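Long-range contact in Exo-beta-1,3-galactanase (Bifidobacterium bifidum, PDB 5FLW), which probably hydrolyses terminal beta-1,3-linked galactose units from the non-reducing ends of galactan chains: residues 192-204 and 216-230. Sequence-based numbering, arbitrary orientation.
Sequences TIIKKDGLYYWFG and KYSTATDLHGPWSEW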
loop_
_atom_site.group_PDB
_atom_site.type_symbol
_atom_site.label_atom_id
_atom_site.label_comp_id
_atom_site.label_asym_id
_atom_site.label_seq_id
_atom_site.Cartn_x
_atom_site.Cartn_y
_atom_site.Cartn_z
ATOM N N THR A 192 -3.914 4.626 -1.010
ATOM C CA THR A 192 -4.753 3.581 -0.434
ATOM C C THR A 192 -6.206 4.064 -0.473
ATOM O O THR A 192 -6.465 5.258 -0.282
ATOM C CB THR A 192 -4.268 3.211 0.990
ATOM O OG1 THR A 192 -5.123 2.201 1.551
ATOM C CG2 THR A 192 -4.198 4.430 1.899
ATOM N N ILE A 193 -7.147 3.146 -0.753
ATOM C CA ILE A 193 -8.570 3.477 -0.862
ATOM C C ILE A 193 -9.397 2.483 -0.058
ATOM O O ILE A 193 -9.183 1.269 -0.142
ATOM C CB ILE A 193 -9.059 3.487 -2.343
ATOM C CG1 ILE A 193 -8.412 4.646 -3.121
ATOM C CG2 ILE A 193 -10.610 3.580 -2.455
ATOM C CD1 ILE A 193 -8.724 4.697 -4.613
ATOM N N ILE A 194 -10.398 3.002 0.653
ATOM C CA ILE A 194 -11.421 2.191 1.306
ATOM C C ILE A 194 -12.781 2.740 0.883
ATOM O O ILE A 194 -12.892 3.812 0.274
ATOM C CB ILE A 194 -11.311 2.115 2.861
ATOM C CG1 ILE A 194 -11.459 3.498 3.520
ATOM C CG2 ILE A 194 -10.016 1.432 3.304
ATOM C CD1 ILE A 194 -12.867 3.917 3.823
ATOM N N LYS A 195 -13.813 1.969 1.190
ATOM C CA LYS A 195 -15.192 2.351 0.905
ATOM C C LYS A 195 -16.054 2.148 2.146
ATOM O O LYS A 195 -15.942 1.127 2.829
ATOM C CB LYS A 195 -15.779 1.468 -0.215
ATOM C CG LYS A 195 -17.023 2.027 -0.950
ATOM C CD LYS A 195 -17.603 0.959 -1.867
ATOM C CE LYS A 195 -18.701 1.495 -2.744
ATOM N NZ LYS A 195 -19.155 0.545 -3.792
ATOM N N LYS A 196 -16.911 3.126 2.435
ATOM C CA LYS A 196 -17.845 3.011 3.548
ATOM C C LYS A 196 -19.177 3.632 3.145
ATOM O O LYS A 196 -19.234 4.821 2.797
ATOM C CB LYS A 196 -17.311 3.702 4.806
ATOM C CG LYS A 196 -18.224 3.546 6.008
ATOM C CD LYS A 196 -17.811 4.512 7.105
ATOM C CE LYS A 196 -18.824 4.585 8.224
ATOM N NZ LYS A 196 -19.117 3.234 8.762
ATOM N N ASP A 197 -20.243 2.836 3.207
ATOM C CA ASP A 197 -21.604 3.324 2.957
ATOM C C ASP A 197 -21.685 4.110 1.652
ATOM O O ASP A 197 -22.227 5.219 1.589
ATOM C CB ASP A 197 -22.141 4.131 4.136
ATOM C CG ASP A 197 -23.609 4.493 3.970
ATOM O OD1 ASP A 197 -24.324 3.762 3.251
ATOM O OD2 ASP A 197 -24.039 5.538 4.573
ATOM N N GLY A 198 -21.110 3.523 0.596
ATOM C CA GLY A 198 -21.194 4.084 -0.736
ATOM C C GLY A 198 -20.198 5.182 -1.061
ATOM O O GLY A 198 -20.187 5.646 -2.209
ATOM N N LEU A 199 -19.369 5.624 -0.107
ATOM C CA LEU A 199 -18.409 6.702 -0.333
ATOM C C LEU A 199 -16.999 6.117 -0.315
ATOM O O LEU A 199 -16.648 5.376 0.610
ATOM C CB LEU A 199 -18.515 7.773 0.754
ATOM C CG LEU A 199 -17.793 9.089 0.488
ATOM C CD1 LEU A 199 -18.514 9.853 -0.610
ATOM C CD2 LEU A 199 -17.695 9.923 1.731
ATOM N N TYR A 200 -16.198 6.454 -1.335
ATOM C CA TYR A 200 -14.794 6.043 -1.409
ATOM C C TYR A 200 -13.919 7.083 -0.718
ATOM O O TYR A 200 -14.136 8.291 -0.865
ATOM C CB TYR A 200 -14.349 5.930 -2.869
ATOM C CG TYR A 200 -15.152 4.948 -3.703
ATOM C CD1 TYR A 200 -14.853 3.588 -3.684
ATOM C CD2 TYR A 200 -16.218 5.386 -4.512
ATOM C CE1 TYR A 200 -15.581 2.689 -4.444
ATOM C CE2 TYR A 200 -16.954 4.491 -5.276
ATOM C CZ TYR A 200 -16.636 3.138 -5.235
ATOM O OH TYR A 200 -17.355 2.232 -5.995
ATOM N N TYR A 201 -12.941 6.612 0.048
ATOM C CA TYR A 201 -11.972 7.476 0.712
ATOM C C TYR A 201 -10.597 7.087 0.180
ATOM O O TYR A 201 -10.219 5.919 0.251
ATOM C CB TYR A 201 -12.001 7.313 2.239
ATOM C CG TYR A 201 -13.320 7.688 2.942
ATOM C CD1 TYR A 201 -14.478 6.932 2.757
ATOM C CD2 TYR A 201 -13.374 8.765 3.836
ATOM C CE1 TYR A 201 -15.677 7.260 3.412
ATOM C CE2 TYR A 201 -14.555 9.105 4.496
ATOM C CZ TYR A 201 -15.707 8.352 4.280
ATOM O OH TYR A 201 -16.886 8.674 4.947
ATOM N N TRP A 202 -9.868 8.069 -0.354
ATOM C CA TRP A 202 -8.577 7.884 -1.007
ATOM C C TRP A 202 -7.548 8.714 -0.246
ATOM O O TRP A 202 -7.656 9.946 -0.194
ATOM C CB TRP A 202 -8.711 8.374 -2.455
ATOM C CG TRP A 202 -7.517 8.301 -3.366
ATOM C CD1 TRP A 202 -6.234 7.913 -3.060
ATOM C CD2 TRP A 202 -7.503 8.655 -4.764
ATOM N NE1 TRP A 202 -5.430 8.001 -4.182
ATOM C CE2 TRP A 202 -6.185 8.448 -5.240
ATOM C CE3 TRP A 202 -8.484 9.113 -5.661
ATOM C CZ2 TRP A 202 -5.821 8.708 -6.574
ATOM C CZ3 TRP A 202 -8.126 9.355 -6.991
ATOM C CH2 TRP A 202 -6.805 9.137 -7.436
ATOM N N PHE A 203 -6.544 8.041 0.327
ATOM C CA PHE A 203 -5.483 8.668 1.106
ATOM C C PHE A 203 -4.174 8.643 0.323
ATOM O O PHE A 203 -3.924 7.719 -0.458
ATOM C CB PHE A 203 -5.264 7.920 2.432
ATOM C CG PHE A 203 -6.502 7.813 3.283
ATOM C CD1 PHE A 203 -7.491 6.874 2.998
ATOM C CD2 PHE A 203 -6.684 8.651 4.375
ATOM C CE1 PHE A 203 -8.650 6.789 3.799
ATOM C CE2 PHE A 203 -7.840 8.562 5.179
ATOM C CZ PHE A 203 -8.808 7.630 4.886
ATOM N N GLY A 204 -3.319 9.645 0.569
ATOM C CA GLY A 204 -1.986 9.655 -0.010
ATOM C C GLY A 204 -1.081 10.645 0.697
ATOM O O GLY A 204 -1.507 11.391 1.585
ATOM N N LYS A 216 -3.015 13.534 3.113
ATOM C CA LYS A 216 -4.363 14.029 2.845
ATOM C C LYS A 216 -5.259 12.936 2.268
ATOM O O LYS A 216 -4.798 11.867 1.830
ATOM C CB LYS A 216 -4.339 15.228 1.885
ATOM C CG LYS A 216 -3.378 16.309 2.255
ATOM C CD LYS A 216 -3.583 17.535 1.370
ATOM C CE LYS A 216 -2.742 18.690 1.851
ATOM N NZ LYS A 216 -2.834 19.886 0.965
ATOM N N TYR A 217 -6.567 13.239 2.243
ATOM C CA TYR A 217 -7.557 12.339 1.663
ATOM C C TYR A 217 -8.589 13.103 0.828
ATOM O O TYR A 217 -8.812 14.316 0.997
ATOM C CB TYR A 217 -8.236 11.461 2.730
ATOM C CG TYR A 217 -9.257 12.206 3.572
ATOM C CD1 TYR A 217 -8.848 13.124 4.547
ATOM C CD2 TYR A 217 -10.623 12.011 3.386
ATOM C CE1 TYR A 217 -9.768 13.833 5.321
ATOM C CE2 TYR A 217 -11.568 12.719 4.157
ATOM C CZ TYR A 217 -11.133 13.622 5.125
ATOM O OH TYR A 217 -12.061 14.307 5.896
ATOM N N SER A 218 -9.235 12.358 -0.072
ATOM C CA SER A 218 -10.310 12.853 -0.920
ATOM C C SER A 218 -11.411 11.800 -0.934
ATOM O O SER A 218 -11.150 10.619 -0.688
ATOM C CB SER A 218 -9.782 13.134 -2.333
ATOM O OG SER A 218 -10.784 13.589 -3.207
ATOM N N THR A 219 -12.654 12.237 -1.197
ATOM C CA THR A 219 -13.808 11.335 -1.247
ATOM C C THR A 219 -14.555 11.496 -2.572
ATOM O O THR A 219 -14.460 12.529 -3.250
ATOM C CB THR A 219 -14.803 11.552 -0.080
ATOM O OG1 THR A 219 -15.341 12.872 -0.164
ATOM C CG2 THR A 219 -14.093 11.414 1.253
ATOM N N ALA A 220 -15.287 10.441 -2.940
ATOM C CA ALA A 220 -16.101 10.435 -4.151
ATOM C C ALA A 220 -17.127 9.320 -4.023
ATOM O O ALA A 220 -16.929 8.356 -3.278
ATOM C CB ALA A 220 -15.251 10.260 -5.421
ATOM N N THR A 221 -18.240 9.477 -4.744
ATOM C CA THR A 221 -19.267 8.448 -4.827
ATOM C C THR A 221 -19.110 7.569 -6.062
ATOM O O THR A 221 -19.835 6.576 -6.213
ATOM C CB THR A 221 -20.655 9.108 -4.822
ATOM O OG1 THR A 221 -20.770 9.940 -5.977
ATOM C CG2 THR A 221 -20.817 10.005 -3.610
ATOM N N ASP A 222 -18.174 7.905 -6.938
ATOM C CA ASP A 222 -17.842 7.082 -8.086
ATOM C C ASP A 222 -16.333 7.173 -8.234
ATOM O O ASP A 222 -15.771 8.258 -8.066
ATOM C CB ASP A 222 -18.528 7.638 -9.351
ATOM C CG ASP A 222 -18.479 6.669 -10.516
ATOM O OD1 ASP A 222 -17.377 6.454 -11.040
ATOM O OD2 ASP A 222 -19.527 6.097 -10.879
ATOM N N LEU A 223 -15.689 6.030 -8.524
ATOM C CA LEU A 223 -14.228 6.005 -8.676
ATOM C C LEU A 223 -13.751 6.883 -9.833
ATOM O O LEU A 223 -12.596 7.332 -9.828
ATOM C CB LEU A 223 -13.704 4.573 -8.831
ATOM C CG LEU A 223 -13.754 3.689 -7.580
ATOM C CD1 LEU A 223 -13.612 2.238 -7.959
ATOM C CD2 LEU A 223 -12.687 4.069 -6.589
ATOM N N HIS A 224 -14.607 7.124 -10.838
ATOM C CA HIS A 224 -14.296 8.116 -11.863
ATOM C C HIS A 224 -14.363 9.551 -11.341
ATOM O O HIS A 224 -13.943 10.474 -12.052
ATOM C CB HIS A 224 -15.269 8.003 -13.038
ATOM C CG HIS A 224 -15.223 6.683 -13.741
ATOM N ND1 HIS A 224 -16.008 5.614 -13.365
ATOM C CD2 HIS A 224 -14.488 6.259 -14.795
ATOM C CE1 HIS A 224 -15.763 4.589 -14.163
ATOM N NE2 HIS A 224 -14.844 4.953 -15.039
ATOM N N GLY A 225 -14.904 9.775 -10.148
ATOM C CA GLY A 225 -15.059 11.128 -9.656
ATOM C C GLY A 225 -16.476 11.664 -9.853
ATOM O O GLY A 225 -17.379 10.922 -10.299
ATOM N N PRO A 226 -16.685 12.962 -9.558
ATOM C CA PRO A 226 -15.662 13.914 -9.095
ATOM C C PRO A 226 -15.101 13.604 -7.716
ATOM O O PRO A 226 -15.822 13.217 -6.792
ATOM C CB PRO A 226 -16.408 15.248 -9.003
ATOM C CG PRO A 226 -17.850 14.924 -9.056
ATOM C CD PRO A 226 -18.016 13.587 -9.701
ATOM N N TRP A 227 -13.795 13.793 -7.598
ATOM C CA TRP A 227 -13.115 13.677 -6.323
ATOM C C TRP A 227 -13.083 15.031 -5.616
ATOM O O TRP A 227 -12.832 16.069 -6.230
ATOM C CB TRP A 227 -11.711 13.116 -6.537
ATOM C CG TRP A 227 -11.761 11.658 -6.859
ATOM C CD1 TRP A 227 -11.769 11.082 -8.109
ATOM C CD2 TRP A 227 -11.853 10.572 -5.921
ATOM N NE1 TRP A 227 -11.832 9.708 -8.002
ATOM C CE2 TRP A 227 -11.889 9.368 -6.673
ATOM C CE3 TRP A 227 -11.889 10.494 -4.520
ATOM C CZ2 TRP A 227 -11.961 8.096 -6.056
ATOM C CZ3 TRP A 227 -11.974 9.220 -3.905
ATOM C CH2 TRP A 227 -12.003 8.045 -4.678
ATOM N N SER A 228 -13.360 15.000 -4.313
ATOM C CA SER A 228 -13.470 16.205 -3.506
ATOM C C SER A 228 -12.093 16.843 -3.294
ATOM O O SER A 228 -11.045 16.273 -3.619
ATOM C CB SER A 228 -14.093 15.875 -2.148
ATOM O OG SER A 228 -13.150 15.247 -1.295
ATOM N N GLU A 229 -12.112 18.053 -2.730
ATOM C CA GLU A 229 -10.897 18.715 -2.270
ATOM C C GLU A 229 -10.083 17.761 -1.384
ATOM O O GLU A 229 -10.649 16.986 -0.609
ATOM C CB GLU A 229 -11.332 19.934 -1.449
ATOM C CG GLU A 229 -10.227 20.580 -0.656
ATOM C CD GLU A 229 -10.724 21.627 0.354
ATOM O OE1 GLU A 229 -11.876 21.523 0.844
ATOM O OE2 GLU A 229 -9.956 22.558 0.673
ATOM N N TRP A 230 -8.765 17.841 -1.470
ATOM C CA TRP A 230 -7.918 17.002 -0.635
ATOM C C TRP A 230 -7.712 17.707 0.706
ATOM O O TRP A 230 -7.280 18.854 0.747
ATOM C CB TRP A 230 -6.588 16.708 -1.328
ATOM C CG TRP A 230 -6.758 15.801 -2.511
ATOM C CD1 TRP A 230 -7.207 16.148 -3.751
ATOM C CD2 TRP A 230 -6.505 14.394 -2.558
ATOM N NE1 TRP A 230 -7.245 15.047 -4.565
ATOM C CE2 TRP A 230 -6.817 13.956 -3.858
ATOM C CE3 TRP A 230 -6.039 13.461 -1.628
ATOM C CZ2 TRP A 230 -6.677 12.627 -4.250
ATOM C CZ3 TRP A 230 -5.904 12.147 -2.019
ATOM C CH2 TRP A 230 -6.221 11.741 -3.317
HETATM O O HOH W 1 -21.035 4.911 -4.764
HETATM O O HOH W 2 -17.299 3.458 -8.565
#
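W202 meets two tryptophans of residues 216-230, one at its edge and one over a face. Its benzo edge points into the face of W227, with CE3 3.6 Å from W227 CE2 and the planes at 79°. W230 brings its own edge over a face of W202, with W230 CH2 3.6 Å from W202 CD2. Both pairs are T-shaped. CG of W202 is anti to the backbone N (chi1 180°), which sends the indole edge-on into the W227 face. I193 CD1 lies over the rim of the opposite face of W202 from W230.

On the same side of the sheet, L223 CG sits 3.8 Å from the centroid of the Y200 ring, almost on the ring normal, a CH-pi contact. Y200 CB also touches CH2 of W227. Three rings, Y201, F203 and Y217, lie on the reverse side. F203 takes Y217 CB over its face, and Y201 takes the T219 methyl CG2 over its face.

The backbones of 199-204 and 216-220 pair antiparallel. Y200, W202 and G204 form the hydrogen-bonded pairs with A220, S218 and K216. The bond from Y200 N to A220 O is 2.8 Å.

Bonds within 216-230 position the tryptophans. W227 NE1 donates to L223 O (3.1 Å), coming from well above the carbonyl plane. S218 OG donates to S228 O at 2.7 Å. A220 CB packs on the W227 face opposite W202, and S218 CB lies over W230. One water links Y200 OH to L223 N, and D144 also binds that hydroxyl.

The two strands are the middle pair of a four-stranded antiparallel sheet, one blade of the five-bladed beta-propeller characteristic of family 43. The tryptophan side packs on strands 159-165 and 172-179 of the preceding blade. The Y201 and F203 side meets strand 278-286 of the following blade.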